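PDB 4G2A: YARHG domain-containing protein from Legionella pneumophila subsp. pneumophila, which is of unknown function but combines a DUF4424 region with a YARHG domain and may be a nutrient-binding protein. Local coordinates for residues 155-160 with 231-236; 185-190 with 214-219; 42-47 with 145-150. All coordinates share one frame; numbering follows the deposited sequence.

Interaction 1: residues 155-160 with 231-236; sequences HWVRYV and LCLFTG
Trp-156 lays one face of its indole over Cys-232, whose CB stands 3.7 Å from the centroid of the six-membered ring, close to the ring normal. With SG trans to the backbone N (chi1 -171°), the sulfur comes over the same face, nearer CZ2 and CE2, at 3.8 Å from that centroid. This is a sulfur-aromatic contact, and the sulfur is also held in the disulfide to Cys-188. Arg-158 NH1 lies over the opposite face of the indole, and Asp-150 takes the NE1 proton. These residues sit on neighbouring antiparallel strands of the beta-rich part of the chain. Trp-156 and Cys-232 form a non-hydrogen-bonded pair, flanked by the hydrogen-bonded pairs His-155 with Leu-233 and Val-157 with Leu-231. The straightest of the four backbone bonds runs from Leu-233 N to His-155 O, 2.8 Å. On the sheet face shared by His-155, Leu-231 and Leu-233, beta-branched Val-157, well suited to a strand, sets CG1 3.7 Å from Leu-231 CB. Farther along, Thr-235 CG2 covers one face of the His-155 ring, 4.1 Å from its centroid. In the plane of that ring, a water joins ND1 to Leu-233 O and Thr-235 N. Thr-235 itself precedes helix 236-250, its OG1 bonded to Ser-238 OG.

Interaction 2: residues 185-190 with 214-219; sequences TRLCSE and RKYIWD. With SO4 (sulfate ion), chain H; SO4 (sulfate ion), chain G.
Arg-214, with CG trans to its backbone N (chi1 -155°) and its chain stretched out to NE, reaches Arg-186, whose chain bends at chi2 (-54°). The two guanidinium groups lie flat on one another, centres 4.2 Å apart and planes inclined by 21°. Arg-186 NH1 donates to Thr-185 O, close to the guanidinium plane, which helps to hold the group flat. The surrounding anions, two sulfates and Glu-190, probably offset the like charges. The sulfate of chain H accepts from Arg-186 NH2 at its O2, 2.8 Å, and that of chain G takes NE and NH2 at its O4; both ions probably come from the crystallisation liquor. Glu-190 meets the edge of Arg-214 almost coplanar with it, as a carboxylate forming a bidentate salt bridge does. Its OE1 uses the syn lone pair for Arg-214 NH1, 3.2 Å, whereas the OE2 to NH2 bond is weak. The anti lone pair of OE1 receives Leu-187 N at 2.9 Å, which steadies the carboxylate. The backbones do not pair here: strand 185-187 bonds to 229-235 and strand 215-220 to 174-180 and 206-208, so long side chains bridge 9.6 Å between the short axes. Arg-214 NH1 also donates to Tyr-216 OH, 3.0 Å. That phenol shares a short hydrogen bond, 2.5 Å, with Thr-185 OG1 at its ring edge, giving the buried hydroxyls mutual partners. Leu-187, an apolar neighbour of the phenol, slides past the ring in the opposite direction, bringing CD2 within 3.8 Å of Tyr-216 CE1.

Interaction 3: residues 42-47 with 145-150; sequences GSWHYN and TGATYD
Thr-145 OG1 meets the edge of the Tyr-46 ring, in its plane, 3.4 Å from CE1, while the methyl CG2 lies 3.6 Å from that same CE1. OG1 sits between the backbone N and the carbonyl carbon (chi1 69°), a placing that lets it donate to Gly-146 O within its own strand. That carbonyl oxygen in turn lies at the edge of the Trp-44 indole, 3.8 Å from CD1. Ala-147, small enough for a tight corner, puts its CB 3.7 Å from Trp-44 NE1 and also against the backbone of Gly-42. The NE1 proton goes to a water in the indole plane that donates to Thr-148 O, so the buried nitrogen is satisfied.

Beneath these side chains, Trp-44 and Thr-145 form an antiparallel hydrogen-bonded pair. Thr-145 N reaches Trp-44 O at 3.0 Å, and Trp-44 N donates back to Thr-145 O. Ser-43 and Gly-146 come next, their CA atoms only 4.4 Å apart, an approach probably helped by the lack of a side chain on Gly-146. Farther out, Tyr-46 stacks on Tyr-143, and Trp-44 packs on Ile-30, Leu-35 and Val-157. Past Gly-146 the regular pairing gives way to a weak bond from Ala-147 N to Gly-42 O, and Thr-148 bonds through its backbone to Trp-156. This is antiparallel beta structure in which strand 136-150, interrupted at Ala-147 by a bulge or short loop, pairs with 43-54 before the break and with 155-160 after it.

Overall arrangement
Interactions 1 and 3 are buried near the centre of the chain and rest on antiparallel backbone pairing with aromatic and aliphatic packing; interaction 2 lies farther out, partly exposed, and is held by charges, hydroxyls and sulfate. The segments line up through shared neighbours. Strand 155-160 pairs with 229-235 on one side and with 136-150 on the other, which connects interactions 1 and 3. Strand 229-235 pairs also with 185-187, which connects interaction 1 to interaction 2, reinforced by the Cys-188 to Cys-232 disulfide and by Leu-187 packing on Leu-231. Interactions 2 and 3 do not touch, their centres about 16 Å apart.

Interaction 1: residues 155-160 with 231-236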
loop_
_atom_site.group_PDB
_atom_site.type_symbol
_atom_site.label_atom_id
_atom_site.label_comp_id
_atom_site.label_asym_id
_atom_site.label_seq_id
_atom_site.Cartn_x
_atom_site.Cartn_y
_atom_site.Cartn_z
ATOM N N HIS A 155 -0.538 5.072 -5.184
ATOM C CA HIS A 155 0.125 4.391 -4.066
ATOM C C HIS A 155 -0.558 3.034 -3.990
ATOM O O HIS A 155 -1.787 2.955 -4.081
ATOM C CB HIS A 155 0.009 5.177 -2.756
ATOM C CG HIS A 155 1.191 6.049 -2.434
ATOM N ND1 HIS A 155 1.266 7.367 -2.882
ATOM C CD2 HIS A 155 2.260 5.800 -1.639
ATOM C CE1 HIS A 155 2.396 7.853 -2.385
ATOM N NE2 HIS A 155 3.035 6.948 -1.642
ATOM N N TRP A 156 0.223 1.971 -3.978
ATOM C CA TRP A 156 -0.311 0.612 -3.949
ATOM C C TRP A 156 0.022 -0.082 -2.639
ATOM O O TRP A 156 1.169 -0.079 -2.198
ATOM C CB TRP A 156 0.244 -0.212 -5.113
ATOM C CG TRP A 156 -0.302 0.170 -6.453
ATOM C CD1 TRP A 156 0.277 0.992 -7.371
ATOM C CD2 TRP A 156 -1.507 -0.326 -7.061
ATOM N NE1 TRP A 156 -0.506 1.075 -8.494
ATOM C CE2 TRP A 156 -1.612 0.279 -8.332
ATOM C CE3 TRP A 156 -2.525 -1.210 -6.641
ATOM C CZ2 TRP A 156 -2.686 0.020 -9.203
ATOM C CZ3 TRP A 156 -3.583 -1.471 -7.504
ATOM C CH2 TRP A 156 -3.668 -0.843 -8.761
ATOM N N VAL A 157 -0.985 -0.673 -2.018
ATOM C CA VAL A 157 -0.814 -1.461 -0.796
ATOM C C VAL A 157 -1.368 -2.823 -1.182
ATOM O O VAL A 157 -2.444 -2.908 -1.772
ATOM C CB VAL A 157 -1.388 -0.823 0.510
ATOM C CG1 VAL A 157 -2.693 -0.088 0.259
ATOM C CG2 VAL A 157 -1.536 -1.838 1.636
ATOM N N ARG A 158 -0.537 -3.857 -1.037
ATOM C CA ARG A 158 -0.902 -5.194 -1.481
ATOM C C ARG A 158 -0.603 -6.228 -0.423
ATOM O O ARG A 158 0.244 -6.025 0.443
ATOM C CB ARG A 158 -0.167 -5.573 -2.790
ATOM C CG ARG A 158 0.076 -4.454 -3.792
ATOM C CD ARG A 158 0.892 -4.993 -4.929
ATOM N NE ARG A 158 1.605 -3.975 -5.708
ATOM C CZ ARG A 158 1.110 -3.362 -6.781
ATOM N NH1 ARG A 158 -0.133 -3.613 -7.187
ATOM N NH2 ARG A 158 1.852 -2.499 -7.461
ATOM N N TYR A 159 -1.300 -7.357 -0.523
ATOM C CA TYR A 159 -1.164 -8.525 0.343
ATOM C C TYR A 159 -1.640 -9.756 -0.421
ATOM O O TYR A 159 -2.785 -9.769 -0.867
ATOM C CB TYR A 159 -1.945 -8.337 1.646
ATOM C CG TYR A 159 -1.508 -9.267 2.753
ATOM C CD1 TYR A 159 -2.019 -10.559 2.846
ATOM C CD2 TYR A 159 -0.550 -8.872 3.685
ATOM C CE1 TYR A 159 -1.604 -11.426 3.847
ATOM C CE2 TYR A 159 -0.142 -9.729 4.705
ATOM C CZ TYR A 159 -0.687 -11.001 4.792
ATOM O OH TYR A 159 -0.301 -11.858 5.795
ATOM N N VAL A 160 -0.758 -10.780 -0.586
ATOM C CA VAL A 160 -1.088 -12.020 -1.297
ATOM C C VAL A 160 -1.927 -12.941 -0.381
ATOM O O VAL A 160 -1.469 -13.361 0.680
ATOM C CB VAL A 160 0.150 -12.742 -1.873
ATOM C CG1 VAL A 160 -0.239 -14.066 -2.533
ATOM C CG2 VAL A 160 0.901 -11.840 -2.859
ATOM N N LEU A 231 -5.161 -2.611 -3.109
ATOM C CA LEU A 231 -5.726 -1.319 -2.763
ATOM C C LEU A 231 -4.853 -0.205 -3.321
ATOM O O LEU A 231 -3.681 -0.052 -2.966
ATOM C CB LEU A 231 -5.921 -1.206 -1.238
ATOM C CG LEU A 231 -6.641 0.020 -0.691
ATOM C CD1 LEU A 231 -8.093 0.069 -1.152
ATOM C CD2 LEU A 231 -6.590 0.028 0.822
ATOM N N CYS A 232 -5.443 0.533 -4.239
ATOM C CA CYS A 232 -4.853 1.665 -4.926
ATOM C C CYS A 232 -5.373 2.980 -4.291
ATOM O O CYS A 232 -6.591 3.217 -4.248
ATOM C CB CYS A 232 -5.184 1.581 -6.409
ATOM S SG CYS A 232 -4.291 2.773 -7.416
ATOM N N LEU A 233 -4.450 3.808 -3.776
ATOM C CA LEU A 233 -4.788 5.050 -3.062
ATOM C C LEU A 233 -4.141 6.290 -3.611
ATOM O O LEU A 233 -3.027 6.239 -4.142
ATOM C CB LEU A 233 -4.359 4.955 -1.583
ATOM C CG LEU A 233 -4.980 3.877 -0.701
ATOM C CD1 LEU A 233 -4.309 3.862 0.666
ATOM C CD2 LEU A 233 -6.475 4.069 -0.565
ATOM N N PHE A 234 -4.811 7.431 -3.400
ATOM C CA PHE A 234 -4.255 8.738 -3.701
ATOM C C PHE A 234 -3.922 9.393 -2.383
ATOM O O PHE A 234 -4.752 9.403 -1.488
ATOM C CB PHE A 234 -5.217 9.634 -4.530
ATOM C CG PHE A 234 -5.050 9.585 -6.028
ATOM C CD1 PHE A 234 -3.850 9.961 -6.625
ATOM C CD2 PHE A 234 -6.108 9.217 -6.848
ATOM C CE1 PHE A 234 -3.695 9.906 -8.009
ATOM C CE2 PHE A 234 -5.957 9.164 -8.233
ATOM C CZ PHE A 234 -4.749 9.511 -8.804
ATOM N N THR A 235 -2.717 9.923 -2.260
ATOM C CA THR A 235 -2.285 10.704 -1.107
ATOM C C THR A 235 -2.405 12.158 -1.545
ATOM O O THR A 235 -2.583 12.409 -2.741
ATOM C CB THR A 235 -0.874 10.309 -0.682
ATOM O OG1 THR A 235 -0.029 10.442 -1.816
ATOM C CG2 THR A 235 -0.792 8.905 -0.110
ATOM N N GLY A 236 -2.331 13.093 -0.602
ATOM C CA GLY A 236 -2.491 14.521 -0.870
ATOM C C GLY A 236 -1.608 15.115 -1.954
ATOM O O GLY A 236 -2.109 15.540 -3.002
HETATM O O HOH W 1 -1.013 8.462 -4.345
#

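Interaction 2: residues 185-190 with 214-219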
loop_
_atom_site.group_PDB
_atom_site.type_symbol
_atom_site.label_atom_id
_atom_site.label_comp_id
_atom_site.label_asym_id
_atom_site.label_seq_id
_atom_site.Cartn_x
_atom_site.Cartn_y
_atom_site.Cartn_z
ATOM N N THR A 185 -6.521 10.215 2.473
ATOM C CA THR A 185 -6.500 9.478 1.209
ATOM C C THR A 185 -7.879 9.387 0.575
ATOM O O THR A 185 -8.901 9.653 1.206
ATOM C CB THR A 185 -5.965 8.001 1.377
ATOM O OG1 THR A 185 -6.853 7.272 2.212
ATOM C CG2 THR A 185 -4.549 7.914 1.920
ATOM N N ARG A 186 -7.875 8.978 -0.680
ATOM C CA ARG A 186 -9.009 8.617 -1.524
ATOM C C ARG A 186 -8.618 7.391 -2.334
ATOM O O ARG A 186 -7.430 7.207 -2.629
ATOM C CB ARG A 186 -9.411 9.770 -2.479
ATOM C CG ARG A 186 -10.295 10.855 -1.868
ATOM C CD ARG A 186 -11.549 10.280 -1.237
ATOM N NE ARG A 186 -12.373 11.289 -0.576
ATOM C CZ ARG A 186 -12.211 11.702 0.675
ATOM N NH1 ARG A 186 -11.204 11.244 1.410
ATOM N NH2 ARG A 186 -13.025 12.617 1.185
ATOM N N LEU A 187 -9.601 6.563 -2.724
ATOM C CA LEU A 187 -9.327 5.445 -3.624
ATOM C C LEU A 187 -9.077 6.022 -5.001
ATOM O O LEU A 187 -9.721 7.014 -5.348
ATOM C CB LEU A 187 -10.516 4.457 -3.695
ATOM C CG LEU A 187 -10.976 3.803 -2.432
ATOM C CD1 LEU A 187 -12.260 3.024 -2.680
ATOM C CD2 LEU A 187 -9.912 2.922 -1.866
ATOM N N CYS A 188 -8.208 5.397 -5.811
ATOM C CA CYS A 188 -8.001 5.871 -7.177
ATOM C C CYS A 188 -9.256 5.598 -8.011
ATOM O O CYS A 188 -9.495 6.308 -8.974
ATOM C CB CYS A 188 -6.762 5.245 -7.798
ATOM S SG CYS A 188 -5.260 5.439 -6.799
ATOM N N SER A 189 -10.086 4.620 -7.603
ATOM C CA SER A 189 -11.380 4.298 -8.216
ATOM C C SER A 189 -12.455 5.374 -7.851
ATOM O O SER A 189 -13.519 5.406 -8.485
ATOM C CB SER A 189 -11.843 2.896 -7.802
ATOM O OG SER A 189 -12.135 2.764 -6.419
ATOM N N GLU A 190 -12.179 6.244 -6.841
ATOM C CA GLU A 190 -13.064 7.361 -6.449
ATOM C C GLU A 190 -12.687 8.671 -7.231
ATOM O O GLU A 190 -13.464 9.626 -7.240
ATOM C CB GLU A 190 -13.008 7.625 -4.929
ATOM C CG GLU A 190 -13.633 6.545 -4.054
ATOM C CD GLU A 190 -13.556 6.798 -2.557
ATOM O OE1 GLU A 190 -12.434 6.979 -2.035
ATOM O OE2 GLU A 190 -14.621 6.789 -1.899
ATOM N N ARG A 214 -8.791 7.966 8.112
ATOM C CA ARG A 214 -9.602 7.219 7.146
ATOM C C ARG A 214 -8.964 5.843 6.922
ATOM O O ARG A 214 -7.821 5.769 6.503
ATOM C CB ARG A 214 -9.767 8.005 5.840
ATOM C CG ARG A 214 -11.018 7.630 5.057
ATOM C CD ARG A 214 -10.909 8.033 3.592
ATOM N NE ARG A 214 -12.219 8.130 2.936
ATOM C CZ ARG A 214 -12.472 7.702 1.706
ATOM N NH1 ARG A 214 -11.515 7.137 0.981
ATOM N NH2 ARG A 214 -13.678 7.853 1.181
ATOM N N LYS A 215 -9.667 4.775 7.330
ATOM C CA LYS A 215 -9.234 3.365 7.307
ATOM C C LYS A 215 -10.068 2.558 6.336
ATOM O O LYS A 215 -11.237 2.888 6.122
ATOM C CB LYS A 215 -9.370 2.736 8.705
ATOM C CG LYS A 215 -8.442 3.300 9.759
ATOM C CD LYS A 215 -8.880 2.899 11.185
ATOM C CE LYS A 215 -9.820 3.884 11.828
ATOM N NZ LYS A 215 -9.140 5.160 12.185
ATOM N N TYR A 216 -9.473 1.489 5.772
ATOM C CA TYR A 216 -10.099 0.573 4.816
ATOM C C TYR A 216 -10.134 -0.800 5.457
ATOM O O TYR A 216 -9.076 -1.368 5.757
ATOM C CB TYR A 216 -9.328 0.585 3.486
ATOM C CG TYR A 216 -9.190 1.988 2.926
ATOM C CD1 TYR A 216 -10.232 2.582 2.214
ATOM C CD2 TYR A 216 -8.060 2.757 3.194
ATOM C CE1 TYR A 216 -10.138 3.897 1.752
ATOM C CE2 TYR A 216 -7.957 4.079 2.746
ATOM C CZ TYR A 216 -8.993 4.637 2.010
ATOM O OH TYR A 216 -8.879 5.906 1.521
ATOM N N ILE A 217 -11.354 -1.293 5.753
ATOM C CA ILE A 217 -11.554 -2.536 6.504
ATOM C C ILE A 217 -12.351 -3.595 5.728
ATOM O O ILE A 217 -13.358 -3.303 5.086
ATOM C CB ILE A 217 -12.255 -2.204 7.872
ATOM C CG1 ILE A 217 -11.377 -1.310 8.744
ATOM C CG2 ILE A 217 -12.646 -3.441 8.677
ATOM C CD1 ILE A 217 -11.965 -0.002 8.979
ATOM N N TRP A 218 -11.889 -4.837 5.857
ATOM C CA TRP A 218 -12.508 -6.077 5.395
ATOM C C TRP A 218 -12.697 -6.979 6.615
ATOM O O TRP A 218 -11.812 -7.018 7.476
ATOM C CB TRP A 218 -11.636 -6.799 4.356
ATOM C CG TRP A 218 -11.445 -6.125 3.034
ATOM C CD1 TRP A 218 -11.980 -6.513 1.843
ATOM C CD2 TRP A 218 -10.488 -5.093 2.727
ATOM N NE1 TRP A 218 -11.494 -5.720 0.825
ATOM C CE2 TRP A 218 -10.550 -4.864 1.333
ATOM C CE3 TRP A 218 -9.590 -4.328 3.501
ATOM C CZ2 TRP A 218 -9.738 -3.918 0.689
ATOM C CZ3 TRP A 218 -8.807 -3.373 2.869
ATOM C CH2 TRP A 218 -8.887 -3.173 1.478
ATOM N N ASP A 219 -13.849 -7.665 6.713
ATOM C CA ASP A 219 -14.160 -8.611 7.793
ATOM C C ASP A 219 -14.972 -9.741 7.166
ATOM O O ASP A 219 -16.193 -9.649 7.036
ATOM C CB ASP A 219 -14.892 -7.914 8.944
ATOM C CG ASP A 219 -15.052 -8.753 10.203
ATOM O OD1 ASP A 219 -14.810 -9.989 10.140
ATOM O OD2 ASP A 219 -15.428 -8.182 11.250
HETATM S S SO4 H . -12.218 12.720 4.605
HETATM O O1 SO4 H . -10.805 12.866 4.229
HETATM O O2 SO4 H . -13.018 13.643 3.788
HETATM O O3 SO4 H . -12.662 11.349 4.374
HETATM O O4 SO4 H . -12.403 13.037 6.017
HETATM S S SO4 G . -14.719 13.948 -1.793
HETATM O O1 SO4 G . -14.147 14.919 -0.854
HETATM O O2 SO4 G . -15.806 14.567 -2.548
HETATM O O3 SO4 G . -13.687 13.492 -2.729
HETATM O O4 SO4 G . -15.245 12.805 -1.049
HETATM O O HOH W 2 -6.499 7.774 4.871
#

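Interaction 3: residues 42-47 with 145-150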
loop_
_atom_site.group_PDB
_atom_site.type_symbol
_atom_site.label_atom_id
_atom_site.label_comp_id
_atom_site.label_asym_id
_atom_site.label_seq_id
_atom_site.Cartn_x
_atom_site.Cartn_y
_atom_site.Cartn_z
ATOM N N GLY A 42 8.019 6.745 2.151
ATOM C CA GLY A 42 6.892 6.126 2.833
ATOM C C GLY A 42 7.112 4.649 3.091
ATOM O O GLY A 42 7.914 3.981 2.419
ATOM N N SER A 43 6.408 4.136 4.097
ATOM C CA SER A 43 6.504 2.741 4.482
ATOM C C SER A 43 5.154 2.219 4.960
ATOM O O SER A 43 4.257 2.992 5.294
ATOM C CB SER A 43 7.555 2.557 5.578
ATOM O OG SER A 43 7.386 3.478 6.647
ATOM N N TRP A 44 5.016 0.888 4.918
ATOM C CA TRP A 44 3.896 0.135 5.443
ATOM C C TRP A 44 4.427 -0.841 6.486
ATOM O O TRP A 44 5.425 -1.532 6.241
ATOM C CB TRP A 44 3.136 -0.605 4.334
ATOM C CG TRP A 44 2.434 0.302 3.374
ATOM C CD1 TRP A 44 2.833 0.622 2.114
ATOM C CD2 TRP A 44 1.190 0.986 3.589
ATOM N NE1 TRP A 44 1.937 1.483 1.538
ATOM C CE2 TRP A 44 0.908 1.716 2.416
ATOM C CE3 TRP A 44 0.261 1.018 4.645
ATOM C CZ2 TRP A 44 -0.263 2.469 2.264
ATOM C CZ3 TRP A 44 -0.879 1.806 4.514
ATOM C CH2 TRP A 44 -1.144 2.498 3.324
ATOM N N HIS A 45 3.765 -0.880 7.649
ATOM C CA HIS A 45 4.089 -1.772 8.760
ATOM C C HIS A 45 2.979 -2.799 8.896
ATOM O O HIS A 45 1.824 -2.450 9.108
ATOM C CB HIS A 45 4.295 -0.974 10.055
ATOM C CG HIS A 45 4.711 -1.805 11.229
ATOM N ND1 HIS A 45 4.393 -1.428 12.520
ATOM C CD2 HIS A 45 5.388 -2.978 11.271
ATOM C CE1 HIS A 45 4.895 -2.370 13.301
ATOM N NE2 HIS A 45 5.500 -3.322 12.591
ATOM N N TYR A 46 3.340 -4.066 8.750
ATOM C CA TYR A 46 2.425 -5.198 8.791
ATOM C C TYR A 46 2.501 -5.936 10.108
ATOM O O TYR A 46 3.583 -6.393 10.487
ATOM C CB TYR A 46 2.747 -6.192 7.654
ATOM C CG TYR A 46 2.684 -5.630 6.251
ATOM C CD1 TYR A 46 3.674 -4.769 5.778
ATOM C CD2 TYR A 46 1.728 -6.076 5.347
ATOM C CE1 TYR A 46 3.647 -4.283 4.469
ATOM C CE2 TYR A 46 1.697 -5.609 4.037
ATOM C CZ TYR A 46 2.654 -4.707 3.602
ATOM O OH TYR A 46 2.602 -4.246 2.308
ATOM N N ASN A 47 1.359 -6.045 10.816
ATOM C CA ASN A 47 1.246 -6.868 12.019
ATOM C C ASN A 47 0.201 -7.917 11.670
ATOM O O ASN A 47 -0.970 -7.583 11.470
ATOM C CB ASN A 47 0.900 -6.065 13.253
ATOM C CG ASN A 47 1.979 -5.129 13.701
ATOM O OD1 ASN A 47 1.981 -3.947 13.357
ATOM N ND2 ASN A 47 2.839 -5.598 14.588
ATOM N N THR A 145 7.707 -2.719 4.706
ATOM C CA THR A 145 8.025 -2.631 3.275
ATOM C C THR A 145 8.098 -1.153 2.950
ATOM O O THR A 145 7.718 -0.329 3.789
ATOM C CB THR A 145 6.963 -3.355 2.392
ATOM O OG1 THR A 145 5.736 -2.628 2.430
ATOM C CG2 THR A 145 6.733 -4.814 2.774
ATOM N N GLY A 146 8.523 -0.835 1.737
ATOM C CA GLY A 146 8.473 0.518 1.207
ATOM C C GLY A 146 7.066 0.760 0.683
ATOM O O GLY A 146 6.223 -0.157 0.675
ATOM N N ALA A 147 6.770 2.000 0.280
ATOM C CA ALA A 147 5.434 2.278 -0.208
ATOM C C ALA A 147 5.463 2.458 -1.718
ATOM O O ALA A 147 5.909 3.491 -2.227
ATOM C CB ALA A 147 4.843 3.486 0.494
ATOM N N THR A 148 5.021 1.404 -2.425
ATOM C CA THR A 148 4.914 1.317 -3.875
ATOM C C THR A 148 4.158 2.545 -4.414
ATOM O O THR A 148 3.145 2.976 -3.857
ATOM C CB THR A 148 4.249 -0.041 -4.267
ATOM O OG1 THR A 148 5.139 -1.061 -3.873
ATOM C CG2 THR A 148 4.030 -0.214 -5.764
ATOM N N TYR A 149 4.685 3.105 -5.493
ATOM C CA TYR A 149 4.083 4.242 -6.141
ATOM C C TYR A 149 4.426 4.201 -7.642
ATOM O O TYR A 149 5.405 3.579 -8.040
ATOM C CB TYR A 149 4.493 5.569 -5.446
ATOM C CG TYR A 149 5.957 5.925 -5.576
ATOM C CD1 TYR A 149 6.890 5.474 -4.648
ATOM C CD2 TYR A 149 6.407 6.741 -6.612
ATOM C CE1 TYR A 149 8.242 5.802 -4.762
ATOM C CE2 TYR A 149 7.753 7.071 -6.740
ATOM C CZ TYR A 149 8.666 6.610 -5.804
ATOM O OH TYR A 149 9.988 6.947 -5.922
ATOM N N ASP A 150 3.606 4.847 -8.471
ATOM C CA ASP A 150 3.840 4.819 -9.908
ATOM C C ASP A 150 3.694 6.199 -10.568
ATOM O O ASP A 150 3.300 7.174 -9.912
ATOM C CB ASP A 150 2.924 3.784 -10.594
ATOM C CG ASP A 150 1.447 3.975 -10.365
ATOM O OD1 ASP A 150 0.991 5.150 -10.334
ATOM O OD2 ASP A 150 0.722 2.966 -10.368
HETATM O O HOH W 3 8.762 4.171 0.030
HETATM O O HOH W 4 1.958 2.354 -1.328
#